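Colicin-D (Escherichia coli, PDB 5ZNM) is a bacterial toxin that inhibits protein synthesis in Escherichia coli and close relatives, its C-terminal domain being a tRNase. Local coordinates at residues 285-299 with 311-325. Sequence-based numbering, arbitrary orientation.
Sequences LDSGRFSRKQLDKKY and KKNRETLTKFRDAIE. With SO4 (sulfate ion), chain E.
Two helices at the start of what is probably the C-terminal tRNase region, 292-297 and the longer one starting at 314, cross at 90° with their axes 9.8 Å apart, and L295 is a knob in the hole formed by L317, F320, R321 and I324. L295 CD2 meets F320 CD2 at 3.8 Å. At one end of this core F290 lies under R321, whose CG sits 3.8 Å from the F290 ring centroid in a CH-pi contact, while I324 CG2 comes in at the ring's edge. At the other end Y299, with CG anti to its backbone N (chi1 -173°), turns its ring edge toward the face of F320 in an offset edge-to-face pair, planes at 89°. Its hydroxyl passes T316 CB and bonds to the backbone oxygen of D309. K312 CG lies 3.5 Å from Y299 CD2, and K312 NZ bonds D296 O at 3.1 Å from above the carbonyl plane, with a weaker salt-bridged bond to D296 OD1. R292 NH1 lies over the face of the R314 guanidinium, 3.1 Å from R314 NH2, two donors and no hydrogen bond; both arginines converge on D255, whose shared carboxylate probably lets them sit this close, and D283 also pairs with R314. On the outer side of helix 292-297, Q294, K297 and K298 hydrogen-bond a sulfate, probably from the crystallisation liquor. Apolar and aromatic groups thus fill the crossing, while marginal charges pair with D296 within it and D255 and D283 outside.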
loop_
_atom_site.group_PDB
_atom_site.type_symbol
_atom_site.label_atom_id
_atom_site.label_comp_id
_atom_site.label_asym_id
_atom_site.label_seq_id
_atom_site.Cartn_x
_atom_site.Cartn_y
_atom_site.Cartn_z
ATOM N N LEU A 285 -26.069 -11.817 9.888
ATOM C CA LEU A 285 -26.150 -13.264 10.046
ATOM C C LEU A 285 -24.864 -13.969 9.657
ATOM O O LEU A 285 -24.784 -15.193 9.803
ATOM C CB LEU A 285 -27.310 -13.826 9.217
ATOM C CG LEU A 285 -28.731 -13.427 9.643
ATOM C CD1 LEU A 285 -29.746 -13.898 8.600
ATOM C CD2 LEU A 285 -29.079 -13.971 11.039
ATOM N N ASP A 286 -23.867 -13.235 9.160
ATOM C CA ASP A 286 -22.582 -13.806 8.768
ATOM C C ASP A 286 -21.541 -13.287 9.750
ATOM O O ASP A 286 -21.045 -12.167 9.606
ATOM C CB ASP A 286 -22.237 -13.444 7.326
ATOM C CG ASP A 286 -23.092 -14.192 6.327
ATOM O OD1 ASP A 286 -24.304 -14.333 6.576
ATOM O OD2 ASP A 286 -22.562 -14.647 5.299
ATOM N N SER A 287 -21.191 -14.126 10.721
ATOM C CA SER A 287 -20.429 -13.691 11.884
ATOM C C SER A 287 -19.300 -14.649 12.247
ATOM O O SER A 287 -18.836 -14.628 13.394
ATOM C CB SER A 287 -21.349 -13.550 13.099
ATOM O OG SER A 287 -21.863 -14.832 13.462
ATOM N N GLY A 288 -18.853 -15.500 11.322
ATOM C CA GLY A 288 -17.863 -16.487 11.689
ATOM C C GLY A 288 -18.532 -17.694 12.313
ATOM O O GLY A 288 -18.532 -18.776 11.716
ATOM N N ARG A 289 -19.137 -17.531 13.495
ATOM C CA ARG A 289 -19.855 -18.661 14.072
ATOM C C ARG A 289 -21.019 -19.071 13.184
ATOM O O ARG A 289 -21.252 -20.262 12.962
ATOM C CB ARG A 289 -20.362 -18.340 15.476
ATOM C CG ARG A 289 -21.210 -19.523 15.999
ATOM C CD ARG A 289 -21.834 -19.272 17.355
ATOM N NE ARG A 289 -20.829 -18.943 18.353
ATOM C CZ ARG A 289 -21.108 -18.563 19.592
ATOM N NH1 ARG A 289 -22.366 -18.467 20.000
ATOM N NH2 ARG A 289 -20.126 -18.276 20.435
ATOM N N PHE A 290 -21.722 -18.094 12.623
ATOM C CA PHE A 290 -22.854 -18.336 11.752
ATOM C C PHE A 290 -22.592 -17.793 10.358
ATOM O O PHE A 290 -21.773 -16.897 10.154
ATOM C CB PHE A 290 -24.124 -17.679 12.305
ATOM C CG PHE A 290 -24.530 -18.208 13.645
ATOM C CD1 PHE A 290 -25.118 -19.463 13.759
ATOM C CD2 PHE A 290 -24.313 -17.463 14.787
ATOM C CE1 PHE A 290 -25.489 -19.965 14.996
ATOM C CE2 PHE A 290 -24.681 -17.949 16.027
ATOM C CZ PHE A 290 -25.273 -19.207 16.135
ATOM N N SER A 291 -23.311 -18.357 9.399
ATOM C CA SER A 291 -23.452 -17.764 8.084
ATOM C C SER A 291 -24.897 -17.936 7.677
ATOM O O SER A 291 -25.556 -18.896 8.077
ATOM C CB SER A 291 -22.536 -18.419 7.037
ATOM O OG SER A 291 -22.943 -19.757 6.778
ATOM N N ARG A 292 -25.388 -16.997 6.882
ATOM C CA ARG A 292 -26.733 -17.151 6.352
ATOM C C ARG A 292 -26.852 -18.448 5.561
ATOM O O ARG A 292 -27.892 -19.119 5.601
ATOM C CB ARG A 292 -27.081 -15.955 5.475
ATOM C CG ARG A 292 -28.545 -15.876 5.174
ATOM C CD ARG A 292 -28.921 -14.712 4.287
ATOM N NE ARG A 292 -30.188 -14.961 3.623
ATOM C CZ ARG A 292 -31.231 -14.156 3.646
ATOM N NH1 ARG A 292 -31.181 -13.001 4.288
ATOM N NH2 ARG A 292 -32.346 -14.505 3.014
ATOM N N LYS A 293 -25.789 -18.808 4.837
ATOM C CA LYS A 293 -25.798 -20.035 4.046
ATOM C C LYS A 293 -26.025 -21.262 4.929
ATOM O O LYS A 293 -26.872 -22.109 4.627
ATOM C CB LYS A 293 -24.479 -20.137 3.265
ATOM C CG LYS A 293 -24.311 -21.428 2.492
ATOM C CD LYS A 293 -24.541 -21.228 1.006
ATOM C CE LYS A 293 -24.328 -22.528 0.230
ATOM N NZ LYS A 293 -25.344 -23.573 0.585
ATOM N N GLN A 294 -25.303 -21.360 6.053
ATOM C CA GLN A 294 -25.462 -22.531 6.910
ATOM C C GLN A 294 -26.806 -22.520 7.644
ATOM O O GLN A 294 -27.449 -23.567 7.782
ATOM C CB GLN A 294 -24.303 -22.628 7.911
ATOM C CG GLN A 294 -24.189 -24.004 8.626
ATOM C CD GLN A 294 -23.720 -25.115 7.692
ATOM O OE1 GLN A 294 -23.295 -24.848 6.575
ATOM N NE2 GLN A 294 -23.792 -26.371 8.152
ATOM N N LEU A 295 -27.241 -21.359 8.136
ATOM C CA LEU A 295 -28.561 -21.268 8.760
ATOM C C LEU A 295 -29.652 -21.734 7.807
ATOM O O LEU A 295 -30.585 -22.449 8.205
ATOM C CB LEU A 295 -28.822 -19.824 9.214
ATOM C CG LEU A 295 -27.996 -19.331 10.412
ATOM C CD1 LEU A 295 -27.990 -17.788 10.472
ATOM C CD2 LEU A 295 -28.554 -19.887 11.731
ATOM N N ASP A 296 -29.549 -21.343 6.538
ATOM C CA ASP A 296 -30.529 -21.763 5.541
ATOM C C ASP A 296 -30.473 -23.274 5.331
ATOM O O ASP A 296 -31.507 -23.955 5.337
ATOM C CB ASP A 296 -30.250 -21.001 4.244
ATOM C CG ASP A 296 -31.209 -21.337 3.144
ATOM O OD1 ASP A 296 -31.079 -22.419 2.558
ATOM O OD2 ASP A 296 -32.080 -20.498 2.850
ATOM N N LYS A 297 -29.262 -23.817 5.181
ATOM C CA LYS A 297 -29.083 -25.265 5.006
ATOM C C LYS A 297 -29.703 -26.069 6.140
ATOM O O LYS A 297 -30.200 -27.179 5.921
ATOM C CB LYS A 297 -27.594 -25.610 4.927
ATOM C CG LYS A 297 -27.046 -25.813 3.537
ATOM C CD LYS A 297 -25.833 -26.735 3.574
ATOM C CE LYS A 297 -24.642 -26.047 4.195
ATOM N NZ LYS A 297 -23.360 -26.798 4.018
ATOM N N LYS A 298 -29.610 -25.577 7.375
ATOM C CA LYS A 298 -30.018 -26.368 8.530
ATOM C C LYS A 298 -31.352 -25.918 9.120
ATOM O O LYS A 298 -31.734 -26.380 10.206
ATOM C CB LYS A 298 -28.920 -26.329 9.594
ATOM C CG LYS A 298 -27.542 -26.813 9.090
ATOM C CD LYS A 298 -27.618 -28.255 8.560
ATOM C CE LYS A 298 -26.259 -28.800 8.121
ATOM N NZ LYS A 298 -26.366 -30.238 7.639
ATOM N N TYR A 299 -32.070 -25.032 8.431
ATOM C CA TYR A 299 -33.337 -24.528 8.947
ATOM C C TYR A 299 -34.371 -25.635 9.102
ATOM O O TYR A 299 -35.335 -25.471 9.860
ATOM C CB TYR A 299 -33.867 -23.421 8.034
ATOM C CG TYR A 299 -35.080 -22.731 8.603
ATOM C CD1 TYR A 299 -34.941 -21.771 9.589
ATOM C CD2 TYR A 299 -36.364 -23.057 8.173
ATOM C CE1 TYR A 299 -36.041 -21.143 10.133
ATOM C CE2 TYR A 299 -37.483 -22.437 8.718
ATOM C CZ TYR A 299 -37.305 -21.477 9.699
ATOM O OH TYR A 299 -38.383 -20.835 10.249
ATOM N N LYS A 311 -41.513 -20.703 6.233
ATOM C CA LYS A 311 -40.822 -19.885 5.243
ATOM C C LYS A 311 -39.403 -19.570 5.704
ATOM O O LYS A 311 -39.151 -19.355 6.891
ATOM C CB LYS A 311 -41.587 -18.587 4.999
ATOM C CG LYS A 311 -42.925 -18.802 4.341
ATOM C CD LYS A 311 -43.550 -17.494 3.900
ATOM C CE LYS A 311 -44.130 -16.734 5.067
ATOM N NZ LYS A 311 -45.261 -15.896 4.593
ATOM N N LYS A 312 -38.466 -19.569 4.763
ATOM C CA LYS A 312 -37.096 -19.164 5.044
ATOM C C LYS A 312 -36.891 -17.758 4.511
ATOM O O LYS A 312 -36.911 -17.542 3.298
ATOM C CB LYS A 312 -36.092 -20.122 4.417
ATOM C CG LYS A 312 -36.164 -21.490 5.015
ATOM C CD LYS A 312 -34.877 -22.240 4.790
ATOM C CE LYS A 312 -34.725 -22.653 3.361
ATOM N NZ LYS A 312 -33.791 -23.807 3.299
ATOM N N ASN A 313 -36.685 -16.805 5.414
ATOM C CA ASN A 313 -36.395 -15.431 5.026
ATOM C C ASN A 313 -35.528 -14.833 6.120
ATOM O O ASN A 313 -35.167 -15.519 7.079
ATOM C CB ASN A 313 -37.682 -14.627 4.790
ATOM C CG ASN A 313 -38.628 -14.689 5.975
ATOM O OD1 ASN A 313 -38.201 -14.605 7.129
ATOM N ND2 ASN A 313 -39.916 -14.855 5.700
ATOM N N ARG A 314 -35.197 -13.541 5.984
ATOM C CA ARG A 314 -34.281 -12.940 6.948
ATOM C C ARG A 314 -34.816 -13.092 8.359
ATOM O O ARG A 314 -34.075 -13.426 9.292
ATOM C CB ARG A 314 -34.049 -11.457 6.645
ATOM C CG ARG A 314 -33.228 -10.759 7.740
ATOM C CD ARG A 314 -32.484 -9.515 7.223
ATOM N NE ARG A 314 -31.565 -9.821 6.131
ATOM C CZ ARG A 314 -30.304 -10.233 6.283
ATOM N NH1 ARG A 314 -29.779 -10.419 7.492
ATOM N NH2 ARG A 314 -29.565 -10.489 5.217
ATOM N N GLU A 315 -36.106 -12.834 8.522
ATOM C CA GLU A 315 -36.765 -12.906 9.815
ATOM C C GLU A 315 -36.667 -14.305 10.430
ATOM O O GLU A 315 -36.308 -14.457 11.603
ATOM C CB GLU A 315 -38.214 -12.480 9.600
ATOM C CG GLU A 315 -39.085 -12.453 10.768
ATOM C CD GLU A 315 -40.460 -11.904 10.404
ATOM O OE1 GLU A 315 -40.572 -10.673 10.252
ATOM O OE2 GLU A 315 -41.407 -12.702 10.242
ATOM N N THR A 316 -36.964 -15.345 9.655
ATOM C CA THR A 316 -36.977 -16.667 10.274
ATOM C C THR A 316 -35.569 -17.228 10.449
ATOM O O THR A 316 -35.309 -17.936 11.433
ATOM C CB THR A 316 -37.855 -17.635 9.468
ATOM O OG1 THR A 316 -37.310 -17.828 8.147
ATOM C CG2 THR A 316 -39.255 -17.081 9.344
ATOM N N LEU A 317 -34.644 -16.910 9.538
ATOM C CA LEU A 317 -33.256 -17.309 9.761
ATOM C C LEU A 317 -32.657 -16.588 10.956
ATOM O O LEU A 317 -31.812 -17.159 11.648
ATOM C CB LEU A 317 -32.393 -17.059 8.516
ATOM C CG LEU A 317 -32.770 -17.824 7.241
ATOM C CD1 LEU A 317 -31.708 -17.605 6.152
ATOM C CD2 LEU A 317 -32.975 -19.311 7.517
ATOM N N THR A 318 -33.078 -15.336 11.210
ATOM C CA THR A 318 -32.651 -14.646 12.425
ATOM C C THR A 318 -33.250 -15.299 13.668
ATOM O O THR A 318 -32.568 -15.422 14.695
ATOM C CB THR A 318 -33.008 -13.154 12.336
ATOM O OG1 THR A 318 -32.346 -12.578 11.193
ATOM C CG2 THR A 318 -32.568 -12.400 13.593
ATOM N N LYS A 319 -34.510 -15.751 13.596
ATOM C CA LYS A 319 -35.079 -16.534 14.700
ATOM C C LYS A 319 -34.214 -17.750 15.019
ATOM O O LYS A 319 -33.916 -18.030 16.188
ATOM C CB LYS A 319 -36.499 -17.004 14.356
ATOM C CG LYS A 319 -37.605 -15.971 14.469
ATOM C CD LYS A 319 -38.978 -16.712 14.426
ATOM C CE LYS A 319 -40.138 -15.719 14.390
ATOM N NZ LYS A 319 -41.432 -16.449 14.317
ATOM N N PHE A 320 -33.827 -18.503 13.977
ATOM C CA PHE A 320 -33.021 -19.716 14.146
ATOM C C PHE A 320 -31.655 -19.384 14.737
ATOM O O PHE A 320 -31.200 -20.028 15.691
ATOM C CB PHE A 320 -32.874 -20.394 12.778
ATOM C CG PHE A 320 -32.274 -21.794 12.802
ATOM C CD1 PHE A 320 -32.475 -22.646 13.865
ATOM C CD2 PHE A 320 -31.533 -22.248 11.715
ATOM C CE1 PHE A 320 -31.943 -23.943 13.854
ATOM C CE2 PHE A 320 -30.985 -23.529 11.692
ATOM C CZ PHE A 320 -31.198 -24.381 12.769
ATOM N N ARG A 321 -30.992 -18.357 14.196
ATOM C CA ARG A 321 -29.715 -17.917 14.758
ATOM C C ARG A 321 -29.860 -17.574 16.242
ATOM O O ARG A 321 -29.063 -18.017 17.084
ATOM C CB ARG A 321 -29.198 -16.709 13.964
ATOM C CG ARG A 321 -27.732 -16.315 14.186
ATOM C CD ARG A 321 -27.487 -15.529 15.474
ATOM N NE ARG A 321 -28.377 -14.359 15.651
ATOM C CZ ARG A 321 -28.168 -13.157 15.114
ATOM N NH1 ARG A 321 -29.027 -12.163 15.350
ATOM N NH2 ARG A 321 -27.096 -12.935 14.347
ATOM N N ASP A 322 -30.885 -16.783 16.579
ATOM C CA ASP A 322 -31.099 -16.388 17.968
ATOM C C ASP A 322 -31.421 -17.602 18.843
ATOM O O ASP A 322 -30.930 -17.703 19.976
ATOM C CB ASP A 322 -32.217 -15.330 18.049
ATOM C CG ASP A 322 -31.790 -13.951 17.481
ATOM O OD1 ASP A 322 -30.578 -13.718 17.267
ATOM O OD2 ASP A 322 -32.665 -13.098 17.233
ATOM N N ALA A 323 -32.204 -18.556 18.326
ATOM C CA ALA A 323 -32.511 -19.749 19.117
ATOM C C ALA A 323 -31.253 -20.548 19.424
ATOM O O ALA A 323 -31.079 -21.041 20.543
ATOM C CB ALA A 323 -33.537 -20.626 18.397
ATOM N N ILE A 324 -30.353 -20.679 18.449
ATOM C CA ILE A 324 -29.094 -21.359 18.711
ATOM C C ILE A 324 -28.289 -20.604 19.764
ATOM O O ILE A 324 -27.703 -21.213 20.666
ATOM C CB ILE A 324 -28.319 -21.548 17.394
ATOM C CG1 ILE A 324 -29.135 -22.446 16.456
ATOM C CG2 ILE A 324 -26.903 -22.110 17.644
ATOM C CD1 ILE A 324 -28.839 -22.243 14.994
ATOM N N GLU A 325 -28.261 -19.266 19.681
ATOM C CA GLU A 325 -27.545 -18.490 20.694
ATOM C C GLU A 325 -28.173 -18.648 22.078
ATOM O O GLU A 325 -27.450 -18.726 23.078
ATOM C CB GLU A 325 -27.485 -17.011 20.300
ATOM C CG GLU A 325 -26.434 -16.730 19.238
ATOM C CD GLU A 325 -25.014 -16.823 19.788
ATOM O OE1 GLU A 325 -24.694 -16.117 20.767
ATOM O OE2 GLU A 325 -24.222 -17.620 19.253
HETATM S S SO4 E . -22.908 -29.667 5.730
HETATM O O1 SO4 E . -22.859 -28.429 6.498
HETATM O O2 SO4 E . -21.587 -30.289 5.814
HETATM O O3 SO4 E . -23.937 -30.557 6.276
HETATM O O4 SO4 E . -23.221 -29.393 4.329
HETATM O O HOH W 1 -24.921 -14.231 13.307
#